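Local structure of glutathione peroxidase-like protein (Trypanosoma brucei, 3DWV) at residues 25-30 / 39-44; 55-60 / 108-113. The protein probably reduces hydroperoxides as a glutathione peroxidase-type enzyme that draws its electrons from tryparedoxin. The protein carries 1 engineered substitution. One frame throughout, in Å; residues are numbered along the deposited sequence.

Contact 1. Residues 25-30 / 39-44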
loop_
_atom_site.group_PDB
_atom_site.type_symbol
_atom_site.label_atom_id
_atom_site.label_comp_id
_atom_site.label_asym_id
_atom_site.label_seq_id
_atom_site.Cartn_x
_atom_site.Cartn_y
_atom_site.Cartn_z
ATOM N N SER A 25 14.940 5.060 3.099
ATOM C CA SER A 25 13.976 5.020 1.994
ATOM C C SER A 25 13.342 3.631 1.895
ATOM O O SER A 25 13.874 2.705 2.498
ATOM C CB SER A 25 14.582 5.386 0.644
ATOM O OG SER A 25 15.202 4.320 -0.017
ATOM N N ILE A 26 12.263 3.518 1.107
ATOM C CA ILE A 26 11.687 2.153 0.967
ATOM C C ILE A 26 12.626 1.185 0.292
ATOM O O ILE A 26 12.492 -0.040 0.355
ATOM C CB ILE A 26 10.388 2.238 0.135
ATOM C CG1 ILE A 26 10.609 2.735 -1.305
ATOM C CG2 ILE A 26 9.333 3.056 0.867
ATOM C CD1 ILE A 26 9.394 2.543 -2.185
ATOM N N PHE A 27 13.605 1.700 -0.439
ATOM C CA PHE A 27 14.459 0.846 -1.295
ATOM C C PHE A 27 15.451 0.069 -0.446
ATOM O O PHE A 27 16.252 -0.711 -0.986
ATOM C CB PHE A 27 15.183 1.692 -2.365
ATOM C CG PHE A 27 14.172 2.424 -3.250
ATOM C CD1 PHE A 27 13.274 1.715 -4.022
ATOM C CD2 PHE A 27 14.140 3.806 -3.279
ATOM C CE1 PHE A 27 12.353 2.370 -4.825
ATOM C CE2 PHE A 27 13.238 4.477 -4.082
ATOM C CZ PHE A 27 12.350 3.752 -4.842
ATOM N N ASP A 28 15.428 0.304 0.861
ATOM C CA ASP A 28 16.250 -0.452 1.796
ATOM C C ASP A 28 15.604 -1.805 2.159
ATOM O O ASP A 28 16.205 -2.507 2.978
ATOM C CB ASP A 28 16.534 0.354 3.077
ATOM C CG ASP A 28 17.503 1.504 2.921
ATOM O OD1 ASP A 28 18.509 1.367 2.196
ATOM O OD2 ASP A 28 17.289 2.561 3.562
ATOM N N PHE A 29 14.421 -2.113 1.613
ATOM C CA PHE A 29 13.608 -3.229 2.074
ATOM C C PHE A 29 13.405 -4.283 1.000
ATOM O O PHE A 29 13.361 -3.940 -0.183
ATOM C CB PHE A 29 12.249 -2.709 2.616
ATOM C CG PHE A 29 12.447 -1.747 3.775
ATOM C CD1 PHE A 29 12.502 -2.252 5.069
ATOM C CD2 PHE A 29 12.594 -0.367 3.614
ATOM C CE1 PHE A 29 12.717 -1.437 6.164
ATOM C CE2 PHE A 29 12.814 0.480 4.697
ATOM C CZ PHE A 29 12.897 -0.060 5.995
ATOM N N GLU A 30 13.326 -5.546 1.468
ATOM C CA GLU A 30 13.154 -6.711 0.609
ATOM C C GLU A 30 11.721 -6.887 0.158
ATOM O O GLU A 30 10.832 -6.884 1.053
ATOM C CB GLU A 30 13.553 -7.998 1.374
ATOM C CG GLU A 30 13.552 -9.200 0.446
ATOM C CD GLU A 30 14.255 -10.412 1.055
ATOM O OE1 GLU A 30 14.285 -10.469 2.302
ATOM O OE2 GLU A 30 14.756 -11.294 0.320
ATOM N N TYR A 39 11.651 -8.821 -6.189
ATOM C CA TYR A 39 11.089 -7.760 -7.049
ATOM C C TYR A 39 12.009 -6.547 -7.061
ATOM O O TYR A 39 12.386 -6.060 -5.997
ATOM C CB TYR A 39 9.676 -7.407 -6.583
ATOM C CG TYR A 39 9.008 -6.313 -7.378
ATOM C CD1 TYR A 39 8.380 -6.590 -8.596
ATOM C CD2 TYR A 39 8.977 -4.999 -6.915
ATOM C CE1 TYR A 39 7.761 -5.591 -9.323
ATOM C CE2 TYR A 39 8.357 -4.007 -7.655
ATOM C CZ TYR A 39 7.752 -4.294 -8.846
ATOM O OH TYR A 39 7.142 -3.291 -9.568
ATOM N N ASN A 40 12.386 -6.082 -8.250
ATOM C CA ASN A 40 13.180 -4.878 -8.449
ATOM C C ASN A 40 12.379 -3.616 -8.096
ATOM O O ASN A 40 11.790 -2.962 -8.953
ATOM C CB ASN A 40 13.699 -4.784 -9.891
ATOM C CG ASN A 40 14.819 -3.776 -10.072
ATOM O OD1 ASN A 40 15.385 -3.609 -11.156
ATOM N ND2 ASN A 40 15.186 -3.094 -8.998
ATOM N N LEU A 41 12.387 -3.306 -6.810
ATOM C CA LEU A 41 11.697 -2.148 -6.271
ATOM C C LEU A 41 12.445 -0.878 -6.667
ATOM O O LEU A 41 11.930 0.192 -6.946
ATOM C CB LEU A 41 11.615 -2.256 -4.758
ATOM C CG LEU A 41 10.749 -1.281 -3.975
ATOM C CD1 LEU A 41 9.284 -1.565 -4.274
ATOM C CD2 LEU A 41 10.982 -1.396 -2.485
ATOM N N VAL A 42 13.787 -0.966 -6.702
ATOM C CA VAL A 42 14.516 0.269 -7.008
ATOM C C VAL A 42 14.251 0.742 -8.428
ATOM O O VAL A 42 14.573 1.913 -8.786
ATOM C CB VAL A 42 16.015 0.039 -6.755
ATOM C CG1 VAL A 42 16.610 -0.654 -7.964
ATOM C CG2 VAL A 42 16.751 1.347 -6.454
ATOM N N GLN A 43 13.646 -0.085 -9.290
ATOM C CA GLN A 43 13.309 0.390 -10.645
ATOM C C GLN A 43 12.437 1.642 -10.571
ATOM O O GLN A 43 12.521 2.513 -11.439
ATOM C CB GLN A 43 12.616 -0.680 -11.474
ATOM C CG GLN A 43 11.128 -0.901 -11.198
ATOM C CD GLN A 43 10.583 -2.051 -12.023
ATOM O OE1 GLN A 43 10.284 -1.926 -13.220
ATOM N NE2 GLN A 43 10.439 -3.232 -11.404
ATOM N N HIS A 44 11.638 1.736 -9.504
ATOM C CA HIS A 44 10.730 2.848 -9.302
ATOM C C HIS A 44 11.381 4.072 -8.702
ATOM O O HIS A 44 10.688 5.092 -8.591
ATOM C CB HIS A 44 9.534 2.389 -8.428
ATOM C CG HIS A 44 8.848 1.198 -9.039
ATOM N ND1 HIS A 44 8.262 1.213 -10.295
ATOM C CD2 HIS A 44 8.684 -0.059 -8.558
ATOM C CE1 HIS A 44 7.754 0.008 -10.547
ATOM N NE2 HIS A 44 7.997 -0.782 -9.507
#
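F27 reaches across to L41 and V42 with one flank of its ring. Its CE1 lies 3.1 Å from the carbonyl O of L41, which sits at the ring edge close to the ring plane, so the partly positive C-H rim faces the oxygen. The neighbouring CD1 settles 3.5 Å from CA of V42, which approaches the ring at a slant, and CZ looks toward the backbone of H44. The ring gets there because CG stands anti to the carbonyl carbon and beside the backbone N (chi1 -59°). One face of the same ring is covered within its own segment by CG1 of I26, 3.8 Å above the plane and over its centre. From the other segment L41 answers with CG anti to its backbone N (chi1 -170°): CG abuts CD1 of F27, while the CD2 branch comes to 3.5 Å from the carbonyl O of I26. Both segments belong to the loop that leads into strand 49-54 of the thioredoxin-like fold, and each carries a short 3-10 turn, 26-28 and 42-44. No hydrogen bond crosses between them; each turn is braced separately. In the first, OG of S25 accepts from N of F27 at 3.1 Å, an ST turn that ties the start of the 3-10 segment bearing the aromatic ring. The second is steadied by OH of Y39 and NE2 of H44, 2.7 Å apart in a hydrogen bond, and by NE2 of Q43, which donates to the backbone carbonyl O of N40 at 2.8 Å with the oxygen near its amide plane. CG of Q43 also lies over the H44 imidazole. Outside the two segments, L41 and H44 touch L83 of strand 81-86, whereas I26 leans on L129 of helix 128-136.

Contact 2. Residues 55-60 / 108-113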
loop_
_atom_site.group_PDB
_atom_site.type_symbol
_atom_site.label_atom_id
_atom_site.label_comp_id
_atom_site.label_asym_id
_atom_site.label_seq_id
_atom_site.Cartn_x
_atom_site.Cartn_y
_atom_site.Cartn_z
ATOM N N ALA A 55 -6.590 -6.715 0.114
ATOM C CA ALA A 55 -7.079 -7.988 0.648
ATOM C C ALA A 55 -8.030 -8.586 -0.403
ATOM O O ALA A 55 -8.265 -7.918 -1.421
ATOM C CB ALA A 55 -7.741 -7.808 2.008
ATOM N N SER A 56 -8.562 -9.773 -0.215
ATOM C CA SER A 56 -9.485 -10.366 -1.183
ATOM C C SER A 56 -10.682 -9.467 -1.483
ATOM O O SER A 56 -11.079 -8.640 -0.634
ATOM C CB SER A 56 -10.031 -11.675 -0.608
ATOM O OG SER A 56 -8.991 -12.645 -0.585
ATOM N N LYS A 57 -11.258 -9.653 -2.660
ATOM C CA LYS A 57 -12.362 -8.816 -3.130
ATOM C C LYS A 57 -13.665 -9.298 -2.497
ATOM O O LYS A 57 -14.152 -10.358 -2.905
ATOM C CB LYS A 57 -12.464 -8.838 -4.659
ATOM C CG LYS A 57 -13.667 -8.062 -5.173
ATOM C CD LYS A 57 -13.760 -8.112 -6.703
ATOM C CE LYS A 57 -13.958 -9.530 -7.211
ATOM N NZ LYS A 57 -14.116 -9.493 -8.720
ATOM N N CYS A 58 -14.223 -8.511 -1.565
ATOM C CA CYS A 58 -15.502 -8.898 -0.999
ATOM C C CYS A 58 -16.664 -8.096 -1.585
ATOM O O CYS A 58 -17.802 -8.520 -1.459
ATOM C CB CYS A 58 -15.514 -8.731 0.529
ATOM S SG CYS A 58 -14.182 -9.659 1.347
ATOM N N GLY A 59 -16.364 -6.952 -2.193
ATOM C CA GLY A 59 -17.351 -6.162 -2.914
ATOM C C GLY A 59 -17.156 -4.686 -2.642
ATOM O O GLY A 59 -17.746 -3.834 -3.348
ATOM N N TYR A 60 -16.459 -4.258 -1.570
ATOM C CA TYR A 60 -16.370 -2.884 -1.104
ATOM C C TYR A 60 -14.934 -2.531 -0.722
ATOM O O TYR A 60 -14.307 -3.384 -0.086
ATOM C CB TYR A 60 -17.320 -2.596 0.117
ATOM C CG TYR A 60 -18.720 -2.966 -0.374
ATOM C CD1 TYR A 60 -19.511 -2.169 -1.193
ATOM C CD2 TYR A 60 -19.193 -4.232 -0.050
ATOM C CE1 TYR A 60 -20.781 -2.576 -1.642
ATOM C CE2 TYR A 60 -20.450 -4.661 -0.483
ATOM C CZ TYR A 60 -21.228 -3.837 -1.253
ATOM O OH TYR A 60 -22.446 -4.294 -1.690
ATOM N N LYS A 108 -10.185 -13.736 -5.244
ATOM C CA LYS A 108 -8.822 -13.250 -5.443
ATOM C C LYS A 108 -8.799 -11.815 -5.942
ATOM O O LYS A 108 -9.429 -11.493 -6.931
ATOM C CB LYS A 108 -8.083 -14.141 -6.470
ATOM C CG LYS A 108 -6.644 -13.691 -6.628
ATOM C CD LYS A 108 -5.927 -14.309 -7.830
ATOM C CE LYS A 108 -4.417 -14.242 -7.639
ATOM N NZ LYS A 108 -3.665 -15.427 -8.176
ATOM N N PHE A 109 -8.075 -10.933 -5.285
ATOM C CA PHE A 109 -7.803 -9.600 -5.748
ATOM C C PHE A 109 -7.076 -9.586 -7.106
ATOM O O PHE A 109 -6.114 -10.362 -7.240
ATOM C CB PHE A 109 -6.924 -8.873 -4.718
ATOM C CG PHE A 109 -6.772 -7.413 -5.137
ATOM C CD1 PHE A 109 -7.905 -6.587 -5.194
ATOM C CD2 PHE A 109 -5.547 -6.896 -5.507
ATOM C CE1 PHE A 109 -7.793 -5.268 -5.585
ATOM C CE2 PHE A 109 -5.447 -5.546 -5.844
ATOM C CZ PHE A 109 -6.555 -4.735 -5.898
ATOM N N LYS A 110 -7.599 -8.724 -7.977
ATOM C CA LYS A 110 -7.053 -8.479 -9.312
ATOM C C LYS A 110 -6.976 -6.995 -9.631
ATOM O O LYS A 110 -7.883 -6.220 -9.313
ATOM C CB LYS A 110 -7.922 -9.115 -10.420
ATOM C CG LYS A 110 -7.993 -10.636 -10.406
ATOM C CD LYS A 110 -8.829 -11.237 -11.507
ATOM C CE LYS A 110 -10.189 -10.702 -11.828
ATOM N NZ LYS A 110 -11.297 -10.877 -10.852
ATOM N N ALA A 111 -5.913 -6.605 -10.330
ATOM C CA ALA A 111 -5.709 -5.212 -10.697
ATOM C C ALA A 111 -4.761 -5.025 -11.889
ATOM O O ALA A 111 -3.972 -5.863 -12.329
ATOM C CB ALA A 111 -5.163 -4.463 -9.492
ATOM N N GLU A 112 -4.785 -3.794 -12.444
ATOM C CA GLU A 112 -3.916 -3.449 -13.559
ATOM C C GLU A 112 -2.486 -3.160 -13.118
ATOM O O GLU A 112 -1.550 -3.198 -13.924
ATOM C CB GLU A 112 -4.536 -2.208 -14.189
ATOM C CG GLU A 112 -5.609 -2.515 -15.225
ATOM C CD GLU A 112 -5.891 -1.218 -15.987
ATOM O OE1 GLU A 112 -5.021 -0.811 -16.802
ATOM O OE2 GLU A 112 -6.961 -0.664 -15.694
ATOM N N PHE A 113 -2.330 -2.854 -11.823
ATOM C CA PHE A 113 -1.018 -2.475 -11.259
ATOM C C PHE A 113 -0.377 -3.680 -10.596
ATOM O O PHE A 113 -1.108 -4.662 -10.371
ATOM C CB PHE A 113 -1.175 -1.313 -10.283
ATOM C CG PHE A 113 -2.400 -1.322 -9.385
ATOM C CD1 PHE A 113 -2.423 -2.075 -8.232
ATOM C CD2 PHE A 113 -3.546 -0.619 -9.646
ATOM C CE1 PHE A 113 -3.488 -2.123 -7.347
ATOM C CE2 PHE A 113 -4.631 -0.613 -8.799
ATOM C CZ PHE A 113 -4.651 -1.399 -7.635
HETATM O O HOH W 1 -10.882 -9.477 -8.423
#
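The backbones of 55-60 and 108-113, neither of them regular helix or strand, come closest at S56 and F109, whose CA atoms are 4.9 Å apart, with no direct hydrogen bond between the segments. F109 and A55 make the inner part of the contact: the carbonyl O of A55 lies 3.7 Å from CB of F109 and 4.0 Å from its CG, an oblique approach to the ring. With CG anti to the backbone N (chi1 -174°), the F109 ring reaches Y65 of helix 64-75, the helix that follows 55-60, and also touches I115 of its own loop. A55 opens the loop between strand 49-54 and helix 64-75, the place from which a thioredoxin-like fold presents its redox cysteine. Three residues on is C58, the predicted active-site residue, here joined to C106 in a disulfide. That bond marks the oxidized form; C106 lies two residues before K108, and a backbone hydrogen bond between K57 and T107 ties the two loops together near it. At the surface the lysines K57 and K110 cross, their NZ atoms 3.8 Å apart. K57 runs out extended as far as a bend at chi3 (63°); K110 bends at both chi3 and chi4, which turns its ammonium back toward K57. A water mediates between the like charges: it accepts from NZ of K110 at 2.8 Å and, weakly, from NZ of K57 at 3.2 Å, and donates to the carbonyl O of K108 at 2.9 Å. The water oxygen, accepting from both ammonium groups, probably offsets part of their repulsion, and its bond to the carbonyl helps hold it in place. Farther along, OE2 of E112 takes a hydrogen bond from ND2 of N73 in helix 64-75.

Overall arrangement
From the N terminus the chain first passes through contact 1, where 39-44 returns to 25-30 after only eight intervening residues, none of them helix or strand, and closes a short loop ahead of strand 49-54. Contact 2 opens after that strand and closes a much longer excursion of 47 residues, which takes in helix 64-75, strand 81-86 and helix 100-103. The two therefore follow in series, neither nesting nor crossing. The centres of contact 1 and contact 2 are about 23 Å apart, and the nearest atoms of contact 1 and contact 2 about 8 Å, without touching. Strand 81-86 is common ground: side chains of 39-44 rest on it, and F113, at the end of 108-113 and not touching 55-60, packs on it too.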